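PDB 3L7X: putative Hit-like protein involved in cell-cycle regulation from Streptococcus mutans, which binds zinc and probably acts as a nucleotide-binding enzyme of the histidine triad (HIT) family, with a putative link to cell-cycle regulation. Local coordinates for residues T69-N83 with Q127-F140. Residues are numbered along the deposited sequence; the frame is centred on the assembly and turned at random.
With ZN (zinc ion), chain B; NA (sodium ion), chain C.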
loop_
_atom_site.group_PDB
_atom_site.type_symbol
_atom_site.label_atom_id
_atom_site.label_comp_id
_atom_site.label_asym_id
_atom_site.label_seq_id
_atom_site.Cartn_x
_atom_site.Cartn_y
_atom_site.Cartn_z
ATOM N N THR A 69 -3.628 -1.613 15.852
ATOM C CA THR A 69 -4.905 -1.028 16.239
ATOM C C THR A 69 -5.937 -2.115 16.105
ATOM O O THR A 69 -5.641 -3.201 15.619
ATOM C CB THR A 69 -5.382 0.104 15.224
ATOM O OG1 THR A 69 -5.542 -0.468 13.922
ATOM C CG2 THR A 69 -4.300 1.229 15.081
ATOM N N LYS A 70 -7.153 -1.810 16.558
ATOM C CA LYS A 70 -8.209 -2.810 16.579
ATOM C C LYS A 70 -8.574 -3.216 15.145
ATOM O O LYS A 70 -8.939 -2.366 14.325
ATOM C CB LYS A 70 -9.454 -2.264 17.309
ATOM C CG LYS A 70 -10.555 -3.286 17.389
ATOM C CD LYS A 70 -11.892 -2.651 17.912
ATOM C CE LYS A 70 -13.058 -3.638 17.724
ATOM N NZ LYS A 70 -14.436 -3.191 18.177
ATOM N N GLY A 71 -8.431 -4.498 14.806
ATOM C CA GLY A 71 -8.707 -4.914 13.449
ATOM C C GLY A 71 -7.533 -4.915 12.514
ATOM O O GLY A 71 -7.699 -5.237 11.361
ATOM N N HIS A 72 -6.337 -4.607 13.017
ATOM C CA HIS A 72 -5.107 -4.602 12.202
ATOM C C HIS A 72 -5.040 -5.972 11.533
ATOM O O HIS A 72 -5.105 -7.031 12.231
ATOM C CB HIS A 72 -3.957 -4.385 13.181
ATOM C CG HIS A 72 -2.559 -4.487 12.638
ATOM N ND1 HIS A 72 -2.174 -4.399 11.298
ATOM C CD2 HIS A 72 -1.415 -4.623 13.345
ATOM C CE1 HIS A 72 -0.840 -4.471 11.231
ATOM N NE2 HIS A 72 -0.374 -4.570 12.465
ATOM N N THR A 73 -4.904 -5.964 10.183
ATOM C CA THR A 73 -4.990 -7.214 9.386
ATOM C C THR A 73 -3.819 -7.262 8.437
ATOM O O THR A 73 -3.372 -6.179 7.971
ATOM C CB THR A 73 -6.362 -7.182 8.528
ATOM O OG1 THR A 73 -7.438 -7.353 9.449
ATOM C CG2 THR A 73 -6.429 -8.324 7.525
ATOM N N LEU A 74 -3.313 -8.473 8.110
ATOM C CA LEU A 74 -2.323 -8.586 7.066
ATOM C C LEU A 74 -3.015 -9.299 5.918
ATOM O O LEU A 74 -3.755 -10.284 6.126
ATOM C CB LEU A 74 -1.076 -9.468 7.441
ATOM C CG LEU A 74 -0.287 -8.942 8.635
ATOM C CD1 LEU A 74 0.979 -9.780 8.821
ATOM C CD2 LEU A 74 0.162 -7.422 8.402
ATOM N N VAL A 75 -2.762 -8.809 4.705
ATOM C CA VAL A 75 -3.224 -9.510 3.483
ATOM C C VAL A 75 -1.989 -10.012 2.755
ATOM O O VAL A 75 -1.061 -9.249 2.506
ATOM C CB VAL A 75 -3.998 -8.535 2.556
ATOM C CG1 VAL A 75 -4.564 -9.306 1.327
ATOM C CG2 VAL A 75 -5.129 -7.824 3.368
ATOM N N ILE A 76 -1.936 -11.336 2.517
ATOM C CA ILE A 76 -0.752 -11.917 1.872
ATOM C C ILE A 76 -1.081 -12.686 0.612
ATOM O O ILE A 76 -2.156 -13.222 0.492
ATOM C CB ILE A 76 0.033 -12.831 2.861
ATOM C CG1 ILE A 76 -0.780 -14.102 3.164
ATOM C CG2 ILE A 76 0.290 -12.077 4.178
ATOM C CD1 ILE A 76 0.067 -15.122 4.033
ATOM N N PRO A 77 -0.144 -12.742 -0.337
ATOM C CA PRO A 77 -0.397 -13.663 -1.466
ATOM C C PRO A 77 -0.151 -15.103 -1.024
ATOM O O PRO A 77 0.718 -15.304 -0.217
ATOM C CB PRO A 77 0.687 -13.286 -2.477
ATOM C CG PRO A 77 1.765 -12.616 -1.704
ATOM C CD PRO A 77 1.193 -12.132 -0.379
ATOM N N LYS A 78 -0.914 -16.050 -1.542
ATOM C CA LYS A 78 -0.619 -17.457 -1.284
ATOM C C LYS A 78 0.700 -17.868 -1.924
ATOM O O LYS A 78 1.419 -18.698 -1.376
ATOM C CB LYS A 78 -1.788 -18.275 -1.765
ATOM C CG LYS A 78 -2.965 -18.076 -0.843
ATOM C CD LYS A 78 -4.064 -19.063 -1.151
ATOM C CE LYS A 78 -5.123 -19.071 -0.073
ATOM N NZ LYS A 78 -6.168 -20.070 -0.450
ATOM N N GLU A 79 0.981 -17.339 -3.108
ATOM C CA GLU A 79 2.265 -17.535 -3.741
ATOM C C GLU A 79 3.335 -16.686 -3.039
ATOM O O GLU A 79 3.172 -15.457 -2.919
ATOM C CB GLU A 79 2.186 -17.152 -5.239
ATOM C CG GLU A 79 3.557 -17.216 -5.919
ATOM C CD GLU A 79 3.508 -16.692 -7.319
ATOM O OE1 GLU A 79 3.684 -17.477 -8.256
ATOM O OE2 GLU A 79 3.253 -15.491 -7.510
ATOM N N HIS A 80 4.410 -17.319 -2.589
ATOM C CA HIS A 80 5.458 -16.603 -1.877
ATOM C C HIS A 80 6.175 -15.640 -2.834
ATOM O O HIS A 80 6.540 -15.983 -3.960
ATOM C CB HIS A 80 6.492 -17.583 -1.272
ATOM C CG HIS A 80 7.628 -16.877 -0.588
ATOM N ND1 HIS A 80 7.669 -16.699 0.767
ATOM C CD2 HIS A 80 8.729 -16.254 -1.079
ATOM C CE1 HIS A 80 8.766 -16.035 1.101
ATOM N NE2 HIS A 80 9.421 -15.736 -0.007
ATOM N N VAL A 81 6.349 -14.406 -2.353
ATOM C CA VAL A 81 7.263 -13.456 -2.926
ATOM C C VAL A 81 7.796 -12.596 -1.788
ATOM O O VAL A 81 7.118 -12.447 -0.786
ATOM C CB VAL A 81 6.537 -12.616 -4.028
ATOM C CG1 VAL A 81 5.299 -11.820 -3.416
ATOM C CG2 VAL A 81 7.570 -11.637 -4.705
ATOM N N ARG A 82 9.005 -12.054 -1.898
ATOM C CA ARG A 82 9.630 -11.474 -0.694
ATOM C C ARG A 82 8.878 -10.199 -0.199
ATOM O O ARG A 82 8.677 -10.037 1.002
ATOM C CB ARG A 82 11.091 -11.145 -0.953
ATOM C CG ARG A 82 11.853 -10.616 0.232
ATOM C CD ARG A 82 13.284 -10.401 -0.190
ATOM N NE ARG A 82 14.153 -9.718 0.779
ATOM C CZ ARG A 82 14.923 -10.374 1.667
ATOM N NH1 ARG A 82 14.904 -11.724 1.690
ATOM N NH2 ARG A 82 15.757 -9.698 2.463
ATOM N N ASN A 83 8.547 -9.313 -1.140
ATOM C CA ASN A 83 7.945 -8.009 -0.823
ATOM C C ASN A 83 7.574 -7.376 -2.169
ATOM O O ASN A 83 7.749 -7.986 -3.221
ATOM C CB ASN A 83 8.930 -7.143 0.019
ATOM C CG ASN A 83 10.272 -6.946 -0.678
ATOM O OD1 ASN A 83 10.340 -6.931 -1.928
ATOM N ND2 ASN A 83 11.343 -6.769 0.113
ATOM N N GLN A 127 10.472 -4.308 7.613
ATOM C CA GLN A 127 10.188 -5.737 7.289
ATOM C C GLN A 127 11.001 -6.732 8.108
ATOM O O GLN A 127 12.232 -6.694 8.130
ATOM C CB GLN A 127 10.379 -6.005 5.795
ATOM C CG GLN A 127 9.757 -7.365 5.431
ATOM C CD GLN A 127 9.742 -7.613 3.962
ATOM O OE1 GLN A 127 10.495 -6.956 3.222
ATOM N NE2 GLN A 127 8.911 -8.586 3.499
ATOM N N THR A 128 10.286 -7.682 8.724
ATOM C CA THR A 128 11.005 -8.750 9.458
ATOM C C THR A 128 10.615 -10.163 9.022
ATOM O O THR A 128 11.425 -11.119 9.180
ATOM C CB THR A 128 10.881 -8.623 10.964
ATOM O OG1 THR A 128 9.587 -9.057 11.348
ATOM C CG2 THR A 128 11.066 -7.192 11.414
ATOM N N VAL A 129 9.401 -10.286 8.469
ATOM C CA VAL A 129 8.955 -11.544 7.865
ATOM C C VAL A 129 9.021 -11.371 6.351
ATOM O O VAL A 129 8.404 -10.463 5.804
ATOM C CB VAL A 129 7.509 -11.892 8.295
ATOM C CG1 VAL A 129 7.031 -13.195 7.588
ATOM C CG2 VAL A 129 7.479 -12.051 9.828
ATOM N N PHE A 130 9.793 -12.229 5.698
ATOM C CA PHE A 130 10.118 -12.048 4.277
ATOM C C PHE A 130 9.216 -12.752 3.300
ATOM O O PHE A 130 9.681 -13.310 2.279
ATOM C CB PHE A 130 11.667 -12.197 4.073
ATOM C CG PHE A 130 12.418 -11.021 4.713
ATOM C CD1 PHE A 130 12.632 -9.833 4.032
ATOM C CD2 PHE A 130 12.835 -11.076 6.060
ATOM C CE1 PHE A 130 13.260 -8.752 4.660
ATOM C CE2 PHE A 130 13.438 -9.969 6.695
ATOM C CZ PHE A 130 13.657 -8.802 5.963
ATOM N N HIS A 131 7.895 -12.611 3.553
ATOM C CA HIS A 131 6.842 -12.995 2.604
ATOM C C HIS A 131 5.959 -11.771 2.561
ATOM O O HIS A 131 5.595 -11.261 3.616
ATOM C CB HIS A 131 6.062 -14.137 3.228
ATOM C CG HIS A 131 4.960 -14.674 2.383
ATOM N ND1 HIS A 131 4.870 -16.014 2.117
ATOM C CD2 HIS A 131 3.861 -14.107 1.838
ATOM C CE1 HIS A 131 3.785 -16.263 1.412
ATOM N NE2 HIS A 131 3.135 -15.109 1.236
ATOM N N ALA A 132 5.673 -11.336 1.359
ATOM C CA ALA A 132 5.026 -10.003 1.193
ATOM C C ALA A 132 3.773 -9.948 2.025
ATOM O O ALA A 132 2.951 -10.876 1.975
ATOM C CB ALA A 132 4.729 -9.802 -0.319
ATOM N N HIS A 133 3.523 -8.811 2.732
ATOM C CA HIS A 133 2.260 -8.708 3.453
ATOM C C HIS A 133 1.858 -7.226 3.416
ATOM O O HIS A 133 2.724 -6.347 3.556
ATOM C CB HIS A 133 2.371 -9.184 4.924
ATOM C CG HIS A 133 3.595 -8.740 5.656
ATOM N ND1 HIS A 133 4.831 -9.291 5.393
ATOM C CD2 HIS A 133 3.762 -7.919 6.732
ATOM C CE1 HIS A 133 5.723 -8.805 6.253
ATOM N NE2 HIS A 133 5.102 -7.979 7.076
ATOM N N VAL A 134 0.562 -6.985 3.176
ATOM C CA VAL A 134 0.040 -5.623 3.214
ATOM C C VAL A 134 -0.736 -5.419 4.466
ATOM O O VAL A 134 -1.684 -6.196 4.812
ATOM C CB VAL A 134 -0.895 -5.397 2.007
ATOM C CG1 VAL A 134 -1.407 -3.888 2.003
ATOM C CG2 VAL A 134 -0.169 -5.735 0.726
ATOM N N HIS A 135 -0.329 -4.415 5.252
ATOM C CA HIS A 135 -1.060 -4.149 6.506
ATOM C C HIS A 135 -2.326 -3.314 6.177
ATOM O O HIS A 135 -2.236 -2.383 5.390
ATOM C CB HIS A 135 -0.287 -3.199 7.398
ATOM C CG HIS A 135 1.016 -3.742 7.899
ATOM N ND1 HIS A 135 1.174 -4.178 9.200
ATOM C CD2 HIS A 135 2.214 -3.890 7.294
ATOM C CE1 HIS A 135 2.416 -4.593 9.372
ATOM N NE2 HIS A 135 3.075 -4.425 8.231
ATOM N N LEU A 136 -3.442 -3.671 6.812
ATOM C CA LEU A 136 -4.663 -2.771 6.809
ATOM C C LEU A 136 -4.800 -2.366 8.250
ATOM O O LEU A 136 -5.011 -3.214 9.103
ATOM C CB LEU A 136 -5.899 -3.534 6.348
ATOM C CG LEU A 136 -5.766 -4.276 5.009
ATOM C CD1 LEU A 136 -7.127 -4.954 4.632
ATOM C CD2 LEU A 136 -5.342 -3.379 3.897
ATOM N N VAL A 137 -4.628 -1.085 8.551
ATOM C CA VAL A 137 -4.567 -0.601 9.945
ATOM C C VAL A 137 -5.768 0.350 10.099
ATOM O O VAL A 137 -5.712 1.554 9.684
ATOM C CB VAL A 137 -3.274 0.176 10.211
ATOM C CG1 VAL A 137 -3.212 0.655 11.651
ATOM C CG2 VAL A 137 -2.019 -0.688 9.865
ATOM N N PRO A 138 -6.839 -0.137 10.710
ATOM C CA PRO A 138 -7.994 0.783 10.965
ATOM C C PRO A 138 -7.561 1.914 11.880
ATOM O O PRO A 138 -6.726 1.745 12.809
ATOM C CB PRO A 138 -8.994 -0.157 11.673
ATOM C CG PRO A 138 -8.684 -1.565 11.059
ATOM C CD PRO A 138 -7.125 -1.521 11.148
ATOM N N ARG A 139 -8.157 3.096 11.694
ATOM C CA ARG A 139 -7.790 4.250 12.473
ATOM C C ARG A 139 -9.091 4.817 13.128
ATOM O O ARG A 139 -10.192 4.755 12.546
ATOM C CB ARG A 139 -7.140 5.348 11.597
ATOM C CG ARG A 139 -5.826 4.876 10.897
ATOM C CD ARG A 139 -4.790 4.536 12.006
ATOM N NE ARG A 139 -4.484 5.731 12.858
ATOM C CZ ARG A 139 -3.603 6.680 12.530
ATOM N NH1 ARG A 139 -2.962 6.681 11.346
ATOM N NH2 ARG A 139 -3.359 7.654 13.393
ATOM N N PHE A 140 -8.959 5.256 14.374
ATOM C CA PHE A 140 -10.094 5.693 15.188
ATOM C C PHE A 140 -9.824 7.103 15.742
ATOM O O PHE A 140 -8.851 7.330 16.449
ATOM C CB PHE A 140 -10.297 4.673 16.338
ATOM C CG PHE A 140 -10.459 3.287 15.858
ATOM C CD1 PHE A 140 -11.733 2.800 15.533
ATOM C CD2 PHE A 140 -9.335 2.454 15.682
ATOM C CE1 PHE A 140 -11.920 1.526 15.064
ATOM C CE2 PHE A 140 -9.513 1.167 15.214
ATOM C CZ PHE A 140 -10.772 0.680 14.893
HETATM ZN ZN ZN B . 6.373 -17.487 2.277
HETATM NA NA NA C . 5.800 -5.356 7.632
HETATM O O HOH W 1 4.804 -5.177 4.947
HETATM O O HOH W 2 6.922 -4.332 9.737
#
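His80 and His131 meet at a zinc ion, each giving its ND1 at 2.1 Å, with ring planes nearly perpendicular (86°); Cys38 and Cys41 complete the site. The far nitrogen of His131 is used as well: NE2 donates to Pro77 O at 2.8 Å, with the acceptor in the ring plane, so that with the zinc bond on ND1 the ring is held at both nitrogens, and the carbonyl may make it a more electron-rich ligand.

Backbone hydrogen bonds pair strands 73-77 and 134-139 antiparallel, Thr73 with Leu136 and Val75 with Val134, inside the five-stranded antiparallel sheet of the HIT domain, with 73-77 as its middle strand. Strand 134-139 carries the end of the predicted histidine triad motif, in which His133 is the expected nucleotidyl-accepting residue. With CG anti to the carbonyl carbon (chi1 -61°), Leu74 sets CD2 over one face of His135, 3.7 Å from the ring centroid, while its CD1 lies against His133 CD2. His133 and His135 both turn NE2 to a sodium ion, and His133 ND1 donates to His131 O at 2.8 Å, linking the zinc ligand His131 to His133 within the triad motif.

On the other face, Val75 CG2 packs on Leu136 CD1 (3.7 Å), and Leu136 also packs on helix 99-110. Among the polar loops, Gln127 NE2 donates to Arg82 O and its OE1 accepts from Asn83 ND2; Glu122 serves both side chains, its carboxylate accepting from Asn83 and its backbone N donating to Gln127. Phe130 CD1 lies 3.3 Å above the centre of the guanidinium of Arg82, itself salt-bridged to Glu122. At the opposite end, Thr69 OG1 reaches a lone pair of Pro138 O at 2.7 Å.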